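PDB 2JFN: glutamate racemase from Escherichia coli, which is an alpha/beta protein of the Asp/Glu/hydantoin racemase family, with glutamic acid and uridine-5'-diphosphate-N-acetylmuramoyl-L-alanine bound. Local coordinates for residues Ile50-Asn55 with Phe255-Thr260; Glu81-Ala86 with Ala246-Ala251; Gly131-Arg136 with Arg185-Trp190; Val76-Glu81 with Glu279-Leu284. All coordinates share one frame; numbering follows the deposited sequence.

Contact 1: Ile50-Asn55 with Phe255-Thr260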
loop_
_atom_site.group_PDB
_atom_site.type_symbol
_atom_site.label_atom_id
_atom_site.label_comp_id
_atom_site.label_asym_id
_atom_site.label_seq_id
_atom_site.Cartn_x
_atom_site.Cartn_y
_atom_site.Cartn_z
ATOM N N ILE A 50 13.967 -4.201 -2.223
ATOM C CA ILE A 50 13.992 -3.203 -3.273
ATOM C C ILE A 50 12.653 -2.498 -3.147
ATOM O O ILE A 50 11.603 -3.145 -3.186
ATOM C CB ILE A 50 14.055 -3.829 -4.678
ATOM C CG1 ILE A 50 15.355 -4.619 -4.852
ATOM C CG2 ILE A 50 13.952 -2.728 -5.736
ATOM C CD1 ILE A 50 15.343 -5.520 -6.079
ATOM N N TYR A 51 12.685 -1.185 -2.961
ATOM C CA TYR A 51 11.453 -0.418 -2.880
ATOM C C TYR A 51 11.384 0.409 -4.150
ATOM O O TYR A 51 12.337 1.112 -4.493
ATOM C CB TYR A 51 11.440 0.515 -1.664
ATOM C CG TYR A 51 10.091 1.187 -1.465
ATOM C CD1 TYR A 51 9.862 2.499 -1.882
ATOM C CD2 TYR A 51 9.020 0.476 -0.921
ATOM C CE1 TYR A 51 8.589 3.083 -1.769
ATOM C CE2 TYR A 51 7.751 1.049 -0.800
ATOM C CZ TYR A 51 7.538 2.345 -1.227
ATOM O OH TYR A 51 6.263 2.877 -1.131
ATOM N N ALA A 52 10.268 0.316 -4.860
ATOM C CA ALA A 52 10.107 1.082 -6.088
ATOM C C ALA A 52 8.805 1.862 -6.042
ATOM O O ALA A 52 7.751 1.312 -5.709
ATOM C CB ALA A 52 10.114 0.148 -7.295
ATOM N N PHE A 53 8.879 3.148 -6.356
ATOM C CA PHE A 53 7.681 3.968 -6.369
ATOM C C PHE A 53 7.589 4.762 -7.673
ATOM O O PHE A 53 8.584 5.298 -8.173
ATOM C CB PHE A 53 7.625 4.880 -5.122
ATOM C CG PHE A 53 8.786 5.836 -4.986
ATOM C CD1 PHE A 53 8.617 7.192 -5.258
ATOM C CD2 PHE A 53 10.029 5.388 -4.545
ATOM C CE1 PHE A 53 9.670 8.092 -5.089
ATOM C CE2 PHE A 53 11.095 6.279 -4.371
ATOM C CZ PHE A 53 10.912 7.636 -4.645
ATOM N N ASP A 54 6.384 4.806 -8.232
ATOM C CA ASP A 54 6.138 5.501 -9.493
ATOM C C ASP A 54 5.810 6.980 -9.300
ATOM O O ASP A 54 4.660 7.392 -9.448
ATOM C CB ASP A 54 4.993 4.813 -10.240
ATOM C CG ASP A 54 4.883 5.272 -11.686
ATOM O OD1 ASP A 54 5.654 6.173 -12.092
ATOM O OD2 ASP A 54 4.025 4.728 -12.412
ATOM N N ASN A 55 6.824 7.785 -8.993
ATOM C CA ASN A 55 6.601 9.204 -8.784
ATOM C C ASN A 55 6.222 9.910 -10.083
ATOM O O ASN A 55 5.727 11.030 -10.054
ATOM C CB ASN A 55 7.840 9.858 -8.150
ATOM C CG ASN A 55 9.075 9.769 -9.028
ATOM O OD1 ASN A 55 9.458 8.688 -9.487
ATOM N ND2 ASN A 55 9.716 10.912 -9.257
ATOM N N PHE A 255 14.101 2.651 -5.671
ATOM C CA PHE A 255 14.062 3.115 -7.057
ATOM C C PHE A 255 12.914 4.097 -7.285
ATOM O O PHE A 255 11.780 3.852 -6.864
ATOM C CB PHE A 255 13.834 1.956 -8.032
ATOM C CG PHE A 255 15.035 1.085 -8.264
ATOM C CD1 PHE A 255 14.939 -0.293 -8.098
ATOM C CD2 PHE A 255 16.242 1.630 -8.688
ATOM C CE1 PHE A 255 16.027 -1.124 -8.348
ATOM C CE2 PHE A 255 17.345 0.810 -8.946
ATOM C CZ PHE A 255 17.236 -0.573 -8.773
ATOM N N CYS A 256 13.198 5.210 -7.949
ATOM C CA CYS A 256 12.135 6.147 -8.300
ATOM C C CYS A 256 12.117 6.078 -9.830
ATOM O O CYS A 256 13.054 5.545 -10.434
ATOM C CB CYS A 256 12.445 7.567 -7.808
ATOM S SG CYS A 256 13.968 8.291 -8.440
ATOM N N MET A 257 11.067 6.584 -10.469
ATOM C CA MET A 257 11.021 6.525 -11.930
ATOM C C MET A 257 11.585 7.795 -12.565
ATOM O O MET A 257 11.839 7.840 -13.768
ATOM C CB MET A 257 9.588 6.271 -12.416
ATOM C CG MET A 257 8.961 4.989 -11.859
ATOM S SD MET A 257 10.026 3.508 -11.956
ATOM C CE MET A 257 9.909 2.893 -10.260
ATOM N N ALA A 258 11.794 8.814 -11.742
ATOM C CA ALA A 258 12.352 10.080 -12.202
ATOM C C ALA A 258 13.027 10.744 -11.014
ATOM O O ALA A 258 12.432 10.867 -9.945
ATOM C CB ALA A 258 11.253 10.984 -12.755
ATOM N N MET A 259 14.272 11.162 -11.199
ATOM C CA MET A 259 15.017 11.809 -10.129
ATOM C C MET A 259 14.580 13.266 -10.057
ATOM O O MET A 259 15.244 14.158 -10.586
ATOM C CB MET A 259 16.517 11.705 -10.405
ATOM C CG MET A 259 17.396 11.995 -9.205
ATOM S SD MET A 259 17.095 10.860 -7.835
ATOM C CE MET A 259 17.910 9.395 -8.400
ATOM N N THR A 260 13.444 13.491 -9.407
ATOM C CA THR A 260 12.870 14.819 -9.253
ATOM C C THR A 260 13.118 15.336 -7.844
ATOM O O THR A 260 13.540 14.588 -6.961
ATOM C CB THR A 260 11.350 14.781 -9.445
ATOM O OG1 THR A 260 10.764 14.027 -8.373
ATOM C CG2 THR A 260 10.992 14.135 -10.771
HETATM O O HOH W 1 8.252 13.378 -8.301
#
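Asn55 sets its amide against the backbone of Met257 and Ala258, where the chain leaves strand 253-256, and bonds to it with both ends. Its OD1 accepts from Met257 N at 2.8 Å and weakly from Ala258 N, while ND2 donates to Ala258 O at 2.8 Å, 20° out of the amide plane. A water links ND2 to OG1 of Thr260, which also caps helix 261-264 by a hydrogen bond with Ala263 N. Upstream the strands run parallel: Phe255 N bonds to Tyr51 O (2.6 Å) and Phe53 N to Phe255 O (3.0 Å). The Phe53 ring, with CG set between backbone N and carbonyl carbon (chi1 60°), folds over Cys256, whose CA makes a CH-pi contact 4.2 Å from the ring centroid. Ala52 and Phe255 share the other face of the sheet; beyond the strand, the bent Met257 chain brings CE to 4.0 Å from Ala52 CB. Ile50 CG2 touches Phe255 CD1 at 3.5 Å. Asp54 OD2 forms a salt bridge with Arg71 and a hydrogen bond with Tyr60 of the glutamic acid pocket. The chemistry implies a change of grip: where strand pairing ends, a side-chain amide takes over, fixing its own rotation.

Contact 2: Glu81-Ala86 with Ala246-Ala251; sequences ERYPLA and AKSADA
Ala86 and Ala246 bring their CA atoms to 4.8 Å, and from there the two backbones splay, their end-to-end directions 131° apart, so that Tyr83 and Ser248 lie 8.0 Å apart at CA. At the narrow end the contact is apolar packing round the Ala246 methyl: Ala246 CB sits 4.0 Å from Pro84 CB and 4.2 Å from Ala86 CB, nestling against the carbonyl of Leu85. Across the wider end reaches the Tyr83 side chain. Its OH donates to Asp250 OD2 at 2.7 Å, using that oxygen's anti lone pair; OD2 lies at the edge of the Tyr83 ring, in its plane, and the carboxylate itself stands nearly upright to the ring, 83° between the planes. Asp250 is set up from within its own segment by an ST turn, in which Ser248 OG accepts from Asp250 N at 3.1 Å. That same OG, anti to the backbone N of Ser248 (chi1 175°), approaches Tyr83 CE2 obliquely. The contact joins the loop after helix 65-82 to strand 247-248, which pairs antiparallel with strand 21-28 in the mixed sheet; Thr23 there bonds by its backbone to both Ala86 and Ala246, and His48 of strand 48-53 meets the Tyr83 ring edge-to-face.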
loop_
_atom_site.group_PDB
_atom_site.type_symbol
_atom_site.label_atom_id
_atom_site.label_comp_id
_atom_site.label_asym_id
_atom_site.label_seq_id
_atom_site.Cartn_x
_atom_site.Cartn_y
_atom_site.Cartn_z
ATOM N N GLU A 81 15.168 -6.618 -14.306
ATOM C CA GLU A 81 16.378 -6.514 -15.109
ATOM C C GLU A 81 17.559 -6.144 -14.230
ATOM O O GLU A 81 18.685 -6.577 -14.477
ATOM C CB GLU A 81 16.198 -5.468 -16.208
ATOM C CG GLU A 81 15.467 -5.993 -17.415
ATOM C CD GLU A 81 16.203 -7.152 -18.064
ATOM O OE1 GLU A 81 17.412 -7.007 -18.354
ATOM O OE2 GLU A 81 15.574 -8.207 -18.287
ATOM N N ARG A 82 17.299 -5.343 -13.202
ATOM C CA ARG A 82 18.343 -4.932 -12.274
ATOM C C ARG A 82 18.660 -6.067 -11.298
ATOM O O ARG A 82 19.825 -6.309 -10.970
ATOM C CB ARG A 82 17.908 -3.681 -11.500
ATOM C CG ARG A 82 17.906 -2.397 -12.333
ATOM C CD ARG A 82 19.323 -2.042 -12.789
ATOM N NE ARG A 82 20.177 -1.702 -11.650
ATOM C CZ ARG A 82 20.269 -0.485 -11.119
ATOM N NH1 ARG A 82 19.566 0.516 -11.630
ATOM N NH2 ARG A 82 21.052 -0.273 -10.068
ATOM N N TYR A 83 17.623 -6.758 -10.836
ATOM C CA TYR A 83 17.796 -7.871 -9.901
ATOM C C TYR A 83 16.744 -8.958 -10.066
ATOM O O TYR A 83 15.547 -8.667 -10.101
ATOM C CB TYR A 83 17.701 -7.406 -8.440
ATOM C CG TYR A 83 18.814 -6.523 -7.931
ATOM C CD1 TYR A 83 18.686 -5.138 -7.934
ATOM C CD2 TYR A 83 19.982 -7.078 -7.408
ATOM C CE1 TYR A 83 19.692 -4.324 -7.423
ATOM C CE2 TYR A 83 20.994 -6.273 -6.895
ATOM C CZ TYR A 83 20.843 -4.901 -6.905
ATOM O OH TYR A 83 21.844 -4.101 -6.397
ATOM N N PRO A 84 17.174 -10.224 -10.190
ATOM C CA PRO A 84 16.181 -11.292 -10.322
ATOM C C PRO A 84 15.386 -11.209 -9.014
ATOM O O PRO A 84 15.960 -10.945 -7.959
ATOM C CB PRO A 84 17.041 -12.549 -10.394
ATOM C CG PRO A 84 18.260 -12.059 -11.143
ATOM C CD PRO A 84 18.534 -10.722 -10.478
ATOM N N LEU A 85 14.079 -11.421 -9.079
ATOM C CA LEU A 85 13.244 -11.310 -7.886
ATOM C C LEU A 85 12.762 -12.646 -7.343
ATOM O O LEU A 85 12.421 -13.544 -8.100
ATOM C CB LEU A 85 12.023 -10.437 -8.193
ATOM C CG LEU A 85 12.275 -9.048 -8.784
ATOM C CD1 LEU A 85 10.949 -8.383 -9.152
ATOM C CD2 LEU A 85 13.046 -8.209 -7.783
ATOM N N ALA A 86 12.751 -12.777 -6.023
ATOM C CA ALA A 86 12.254 -13.991 -5.397
ATOM C C ALA A 86 10.744 -13.797 -5.223
ATOM O O ALA A 86 9.968 -14.747 -5.276
ATOM C CB ALA A 86 12.928 -14.199 -4.035
ATOM N N ALA A 246 16.228 -16.560 -5.877
ATOM C CA ALA A 246 16.754 -15.295 -6.384
ATOM C C ALA A 246 17.215 -14.457 -5.196
ATOM O O ALA A 246 16.398 -13.892 -4.467
ATOM C CB ALA A 246 15.672 -14.554 -7.168
ATOM N N LYS A 247 18.528 -14.369 -5.008
ATOM C CA LYS A 247 19.081 -13.629 -3.881
ATOM C C LYS A 247 20.265 -12.742 -4.239
ATOM O O LYS A 247 20.889 -12.904 -5.285
ATOM C CB LYS A 247 19.503 -14.616 -2.793
ATOM C CG LYS A 247 20.457 -15.696 -3.285
ATOM C CD LYS A 247 20.783 -16.697 -2.182
ATOM C CE LYS A 247 21.623 -17.847 -2.715
ATOM N NZ LYS A 247 22.905 -17.362 -3.299
ATOM N N SER A 248 20.579 -11.812 -3.345
ATOM C CA SER A 248 21.687 -10.892 -3.539
ATOM C C SER A 248 22.271 -10.465 -2.193
ATOM O O SER A 248 21.588 -10.500 -1.168
ATOM C CB SER A 248 21.207 -9.656 -4.314
ATOM O OG SER A 248 22.227 -8.682 -4.418
ATOM N N ALA A 249 23.538 -10.065 -2.200
ATOM C CA ALA A 249 24.192 -9.621 -0.978
ATOM C C ALA A 249 24.237 -8.094 -0.936
ATOM O O ALA A 249 24.652 -7.506 0.061
ATOM C CB ALA A 249 25.607 -10.202 -0.890
ATOM N N ASP A 250 23.804 -7.454 -2.021
ATOM C CA ASP A 250 23.795 -5.996 -2.082
ATOM C C ASP A 250 22.862 -5.438 -1.013
ATOM O O ASP A 250 21.950 -6.125 -0.551
ATOM C CB ASP A 250 23.339 -5.503 -3.463
ATOM C CG ASP A 250 24.355 -5.796 -4.557
ATOM O OD1 ASP A 250 25.484 -6.222 -4.229
ATOM O OD2 ASP A 250 24.029 -5.592 -5.749
ATOM N N ALA A 251 23.096 -4.191 -0.622
ATOM C CA ALA A 251 22.274 -3.541 0.391
ATOM C C ALA A 251 20.915 -3.169 -0.194
ATOM O O ALA A 251 20.744 -3.145 -1.412
ATOM C CB ALA A 251 22.975 -2.295 0.906
HETATM O O HOH W 2 20.328 -3.458 -4.146
#

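Contact 3: Gly131-Arg136 with Arg185-Trp190; sequences GLLATR and RILRPW
Trp190 points the far end of its indole at strand 129-134, and CH2 makes the closest touches, with CZ2 and CZ3 beside it. CH2 lies 3.7 Å from Gly131 CA and equally 3.7 Å from Leu133 CD2, both approached obliquely, while the backbone N of Leu132 comes up near the ring plane at its edge. Because Gly131 has no side chain, the six-membered ring can settle directly against the strand backbone. Leu133 crosses the indole obliquely: its CG, anti to the carbonyl carbon (chi1 -79°), carries CD2 out to the ring and also to Leu187 CD2, 3.9 Å away. One methyl thus bridges two residues of the helical segment. Outside this shell, Leu187 and Trp190 lie three residues apart, with a weak Trp190 N to Leu187 O bond between them. On the sheet, strand 129-134 is flanked by strands 156-161 and 199-202, whose Leu160 and Val200 also touch the indole. The arrangement is helix-on-sheet packing of the parallel sheet. No hydrogen bond crosses between the segments, so its chemistry implies adhesion by buried apolar surface; the backbone of Gly131 and Leu133 hydrogen-bonds instead to strand 199-202, and that of Leu132 to Glu158 and Leu160 of strand 156-161.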
loop_
_atom_site.group_PDB
_atom_site.type_symbol
_atom_site.label_atom_id
_atom_site.label_comp_id
_atom_site.label_asym_id
_atom_site.label_seq_id
_atom_site.Cartn_x
_atom_site.Cartn_y
_atom_site.Cartn_z
ATOM N N GLY A 131 -16.156 0.921 8.922
ATOM C CA GLY A 131 -15.819 1.975 7.988
ATOM C C GLY A 131 -14.695 1.561 7.052
ATOM O O GLY A 131 -13.830 0.760 7.409
ATOM N N LEU A 132 -14.719 2.097 5.837
ATOM C CA LEU A 132 -13.678 1.808 4.865
ATOM C C LEU A 132 -13.115 3.125 4.368
ATOM O O LEU A 132 -13.823 3.910 3.730
ATOM C CB LEU A 132 -14.233 1.008 3.682
ATOM C CG LEU A 132 -13.273 0.765 2.501
ATOM C CD1 LEU A 132 -12.051 -0.032 2.951
ATOM C CD2 LEU A 132 -14.014 0.008 1.400
ATOM N N LEU A 133 -11.857 3.385 4.700
ATOM C CA LEU A 133 -11.182 4.599 4.251
ATOM C C LEU A 133 -10.290 4.165 3.105
ATOM O O LEU A 133 -9.428 3.303 3.274
ATOM C CB LEU A 133 -10.305 5.196 5.352
ATOM C CG LEU A 133 -10.949 6.021 6.456
ATOM C CD1 LEU A 133 -9.848 6.539 7.368
ATOM C CD2 LEU A 133 -11.729 7.189 5.848
ATOM N N ALA A 134 -10.508 4.750 1.937
ATOM C CA ALA A 134 -9.712 4.415 0.768
ATOM C C ALA A 134 -9.565 5.670 -0.065
ATOM O O ALA A 134 -10.123 6.713 0.269
ATOM C CB ALA A 134 -10.406 3.327 -0.046
ATOM N N THR A 135 -8.808 5.586 -1.150
ATOM C CA THR A 135 -8.665 6.754 -1.989
ATOM C C THR A 135 -9.917 6.851 -2.857
ATOM O O THR A 135 -10.672 5.882 -2.986
ATOM C CB THR A 135 -7.394 6.686 -2.855
ATOM O OG1 THR A 135 -7.206 7.951 -3.503
ATOM C CG2 THR A 135 -7.493 5.573 -3.884
ATOM N N ARG A 136 -10.136 8.022 -3.442
ATOM C CA ARG A 136 -11.316 8.262 -4.259
ATOM C C ARG A 136 -11.590 7.194 -5.312
ATOM O O ARG A 136 -12.730 6.758 -5.473
ATOM C CB ARG A 136 -11.220 9.638 -4.927
ATOM C CG ARG A 136 -12.499 10.054 -5.622
ATOM C CD ARG A 136 -13.676 9.987 -4.658
ATOM N NE ARG A 136 -14.952 10.032 -5.363
ATOM C CZ ARG A 136 -16.137 9.927 -4.771
ATOM N NH1 ARG A 136 -16.211 9.772 -3.457
ATOM N NH2 ARG A 136 -17.245 9.968 -5.498
ATOM N N ARG A 185 -11.928 17.595 8.798
ATOM C CA ARG A 185 -12.828 18.007 7.731
ATOM C C ARG A 185 -13.143 16.806 6.846
ATOM O O ARG A 185 -14.301 16.535 6.526
ATOM C CB ARG A 185 -12.172 19.114 6.898
ATOM C CG ARG A 185 -13.026 19.595 5.735
ATOM C CD ARG A 185 -14.299 20.279 6.222
ATOM N NE ARG A 185 -15.236 20.487 5.121
ATOM C CZ ARG A 185 -15.896 19.506 4.514
ATOM N NH1 ARG A 185 -15.729 18.247 4.903
ATOM N NH2 ARG A 185 -16.711 19.781 3.505
ATOM N N ILE A 186 -12.100 16.083 6.457
ATOM C CA ILE A 186 -12.280 14.908 5.618
ATOM C C ILE A 186 -13.175 13.889 6.327
ATOM O O ILE A 186 -14.045 13.278 5.708
ATOM C CB ILE A 186 -10.914 14.250 5.291
ATOM C CG1 ILE A 186 -10.060 15.217 4.459
ATOM C CG2 ILE A 186 -11.129 12.931 4.552
ATOM C CD1 ILE A 186 -8.638 14.726 4.202
ATOM N N LEU A 187 -12.965 13.717 7.629
ATOM C CA LEU A 187 -13.739 12.755 8.411
ATOM C C LEU A 187 -15.028 13.320 9.022
ATOM O O LEU A 187 -15.721 12.625 9.763
ATOM C CB LEU A 187 -12.854 12.168 9.525
ATOM C CG LEU A 187 -11.631 11.371 9.048
ATOM C CD1 LEU A 187 -10.675 11.110 10.207
ATOM C CD2 LEU A 187 -12.092 10.064 8.433
ATOM N N ARG A 188 -15.354 14.567 8.691
ATOM C CA ARG A 188 -16.550 15.212 9.232
ATOM C C ARG A 188 -17.784 14.310 9.147
ATOM O O ARG A 188 -18.499 14.146 10.131
ATOM C CB ARG A 188 -16.809 16.556 8.521
ATOM C CG ARG A 188 -17.794 17.475 9.271
ATOM C CD ARG A 188 -17.901 18.863 8.637
ATOM N NE ARG A 188 -18.642 18.854 7.375
ATOM C CZ ARG A 188 -18.975 19.948 6.696
ATOM N NH1 ARG A 188 -18.632 21.145 7.152
ATOM N NH2 ARG A 188 -19.662 19.852 5.569
ATOM N N PRO A 189 -18.036 13.692 7.977
ATOM C CA PRO A 189 -19.199 12.810 7.817
ATOM C C PRO A 189 -19.321 11.799 8.955
ATOM O O PRO A 189 -20.411 11.575 9.494
ATOM C CB PRO A 189 -18.923 12.116 6.486
ATOM C CG PRO A 189 -18.163 13.135 5.724
ATOM C CD PRO A 189 -17.212 13.693 6.754
ATOM N N TRP A 190 -18.197 11.184 9.308
ATOM C CA TRP A 190 -18.167 10.189 10.369
ATOM C C TRP A 190 -18.283 10.807 11.755
ATOM O O TRP A 190 -18.942 10.254 12.627
ATOM C CB TRP A 190 -16.886 9.354 10.266
ATOM C CG TRP A 190 -16.903 8.393 9.110
ATOM C CD1 TRP A 190 -17.885 8.257 8.171
ATOM C CD2 TRP A 190 -15.899 7.422 8.784
ATOM N NE1 TRP A 190 -17.558 7.263 7.282
ATOM C CE2 TRP A 190 -16.343 6.733 7.635
ATOM C CE3 TRP A 190 -14.668 7.069 9.353
ATOM C CZ2 TRP A 190 -15.600 5.709 7.042
ATOM C CZ3 TRP A 190 -13.926 6.045 8.761
ATOM C CH2 TRP A 190 -14.399 5.381 7.617
#

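Contact 4: Val76-Glu81 with Glu279-Leu284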
loop_
_atom_site.group_PDB
_atom_site.type_symbol
_atom_site.label_atom_id
_atom_site.label_comp_id
_atom_site.label_asym_id
_atom_site.label_seq_id
_atom_site.Cartn_x
_atom_site.Cartn_y
_atom_site.Cartn_z
ATOM N N VAL A 76 7.805 -3.546 -12.996
ATOM C CA VAL A 76 8.325 -4.796 -12.432
ATOM C C VAL A 76 9.316 -5.424 -13.416
ATOM O O VAL A 76 10.288 -6.065 -13.026
ATOM C CB VAL A 76 7.196 -5.812 -12.134
ATOM C CG1 VAL A 76 7.806 -7.131 -11.632
ATOM C CG2 VAL A 76 6.239 -5.238 -11.079
ATOM N N THR A 77 9.066 -5.233 -14.703
ATOM C CA THR A 77 9.960 -5.761 -15.723
ATOM C C THR A 77 11.330 -5.096 -15.593
ATOM O O THR A 77 12.367 -5.765 -15.664
ATOM C CB THR A 77 9.385 -5.500 -17.121
ATOM O OG1 THR A 77 8.143 -6.204 -17.242
ATOM C CG2 THR A 77 10.346 -5.982 -18.209
ATOM N N ALA A 78 11.328 -3.780 -15.392
ATOM C CA ALA A 78 12.567 -3.022 -15.255
ATOM C C ALA A 78 13.306 -3.423 -13.987
ATOM O O ALA A 78 14.528 -3.561 -13.992
ATOM C CB ALA A 78 12.273 -1.520 -15.240
ATOM N N VAL A 79 12.572 -3.612 -12.895
ATOM C CA VAL A 79 13.222 -4.011 -11.658
ATOM C C VAL A 79 13.886 -5.375 -11.847
ATOM O O VAL A 79 15.038 -5.568 -11.448
ATOM C CB VAL A 79 12.224 -4.107 -10.480
ATOM C CG1 VAL A 79 12.944 -4.620 -9.244
ATOM C CG2 VAL A 79 11.612 -2.735 -10.197
ATOM N N GLN A 80 13.159 -6.304 -12.462
ATOM C CA GLN A 80 13.663 -7.657 -12.710
ATOM C C GLN A 80 14.959 -7.661 -13.513
ATOM O O GLN A 80 15.752 -8.599 -13.422
ATOM C CB GLN A 80 12.620 -8.501 -13.451
ATOM C CG GLN A 80 13.123 -9.901 -13.797
ATOM C CD GLN A 80 12.087 -10.767 -14.468
ATOM O OE1 GLN A 80 11.649 -10.483 -15.587
ATOM N NE2 GLN A 80 11.686 -11.835 -13.795
ATOM N N GLU A 81 15.168 -6.618 -14.306
ATOM C CA GLU A 81 16.378 -6.514 -15.109
ATOM C C GLU A 81 17.559 -6.144 -14.230
ATOM O O GLU A 81 18.685 -6.577 -14.477
ATOM C CB GLU A 81 16.198 -5.468 -16.208
ATOM C CG GLU A 81 15.467 -5.993 -17.415
ATOM C CD GLU A 81 16.203 -7.152 -18.064
ATOM O OE1 GLU A 81 17.412 -7.007 -18.354
ATOM O OE2 GLU A 81 15.574 -8.207 -18.287
ATOM N N GLU A 279 17.911 5.419 -6.409
ATOM C CA GLU A 279 18.361 5.527 -7.794
ATOM C C GLU A 279 17.172 5.592 -8.746
ATOM O O GLU A 279 16.056 5.189 -8.402
ATOM C CB GLU A 279 19.228 4.322 -8.186
ATOM C CG GLU A 279 20.569 4.218 -7.472
ATOM C CD GLU A 279 21.364 2.999 -7.908
ATOM O OE1 GLU A 279 22.376 2.674 -7.244
ATOM O OE2 GLU A 279 20.985 2.363 -8.916
ATOM N N LYS A 280 17.422 6.100 -9.947
ATOM C CA LYS A 280 16.386 6.184 -10.960
ATOM C C LYS A 280 16.347 4.867 -11.721
ATOM O O LYS A 280 17.385 4.326 -12.095
ATOM C CB LYS A 280 16.667 7.321 -11.946
ATOM C CG LYS A 280 15.765 7.269 -13.179
ATOM C CD LYS A 280 15.969 8.467 -14.080
ATOM C CE LYS A 280 15.104 8.371 -15.330
ATOM N NZ LYS A 280 15.160 9.643 -16.120
ATOM N N LEU A 281 15.146 4.349 -11.939
ATOM C CA LEU A 281 14.986 3.107 -12.675
ATOM C C LEU A 281 14.495 3.430 -14.083
ATOM O O LEU A 281 13.535 4.182 -14.249
ATOM C CB LEU A 281 13.972 2.201 -11.979
ATOM C CG LEU A 281 13.707 0.857 -12.658
ATOM C CD1 LEU A 281 14.941 -0.025 -12.554
ATOM C CD2 LEU A 281 12.508 0.185 -11.997
ATOM N N ALA A 282 15.156 2.870 -15.090
ATOM C CA ALA A 282 14.763 3.100 -16.479
ATOM C C ALA A 282 13.615 2.158 -16.827
ATOM O O ALA A 282 13.780 0.940 -16.802
ATOM C CB ALA A 282 15.949 2.847 -17.411
ATOM N N VAL A 283 12.459 2.727 -17.160
ATOM C CA VAL A 283 11.279 1.935 -17.496
ATOM C C VAL A 283 10.873 2.054 -18.968
ATOM O O VAL A 283 11.010 3.120 -19.574
ATOM C CB VAL A 283 10.078 2.367 -16.632
ATOM C CG1 VAL A 283 8.862 1.528 -16.974
ATOM C CG2 VAL A 283 10.427 2.235 -15.160
ATOM N N LEU A 284 10.367 0.958 -19.534
ATOM C CA LEU A 284 9.924 0.933 -20.931
ATOM C C LEU A 284 8.405 0.787 -21.005
ATOM O O LEU A 284 7.894 -0.095 -21.704
ATOM C CB LEU A 284 10.560 -0.243 -21.681
ATOM C CG LEU A 284 12.071 -0.466 -21.612
ATOM C CD1 LEU A 284 12.448 -1.580 -22.581
ATOM C CD2 LEU A 284 12.810 0.815 -21.962
#
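Ala78 and Leu281 join the helix of a beta-alpha-beta crossover to the chain that runs off the last strand of the mixed sheet. Helix 65-82 links strands 48-53 and 87-90, which are both parallel to strand 21-28 lying between them, and segment 279-284 passes beside that helix after leaving strand 277-280. Apolar packing makes up most of the contact. Leu281 holds CG anti to its amide nitrogen (chi1 180°), an extended setting that sends both methyls to the helix: CD2 wedges between Ala78 CB, at 3.7 Å, and Val79 CG2, at 3.5 Å, whereas CD1 lies 3.8 Å from Ala78 O. The Val79 and Leu281 side chains meet at about a right angle. Farther along, Val283 CG2 adds a looser touch to Ala78 CB at 4.2 Å, and the same valine rests on Arg71, Ala74 and Ile75 one to two turns earlier in the helix. Polar interactions frame the packing without joining it directly. No hydrogen bond spans the two segments, but Glu279 OE2 forms a salt bridge with Arg82 at the helix end. With only a methyl at Ala78, helix and chain can approach closely: Ala78 CA is 5.6 Å from Val283 CA. The closest approach is made by a methyl and a carbonyl, Ala78 CB lying 3.3 Å from Ala282 O.

How the contacts relate
From the N terminus, the chain first opens contact 1 at strand 48-53, then contact 4 and contact 2 in turn along helix 65-82 and its end, and finally contact 3 at strand 129-134. Contact 3 closes first, a loop of about fifty residues that packs the 185-190 helical segment on the parallel sheet. Contact 2 closes next, enclosing contact 3; contact 1 then closes round both. Contact 4 closes last, enclosing contacts 2 and 3 and crossing contact 1. Contacts 1, 2 and 4 touch one another and tie the C-terminal strands back to the crossover through helix 65-82 in the mixed sheet. Contact 3 stands apart, its centre about 28 Å from that of contact 1.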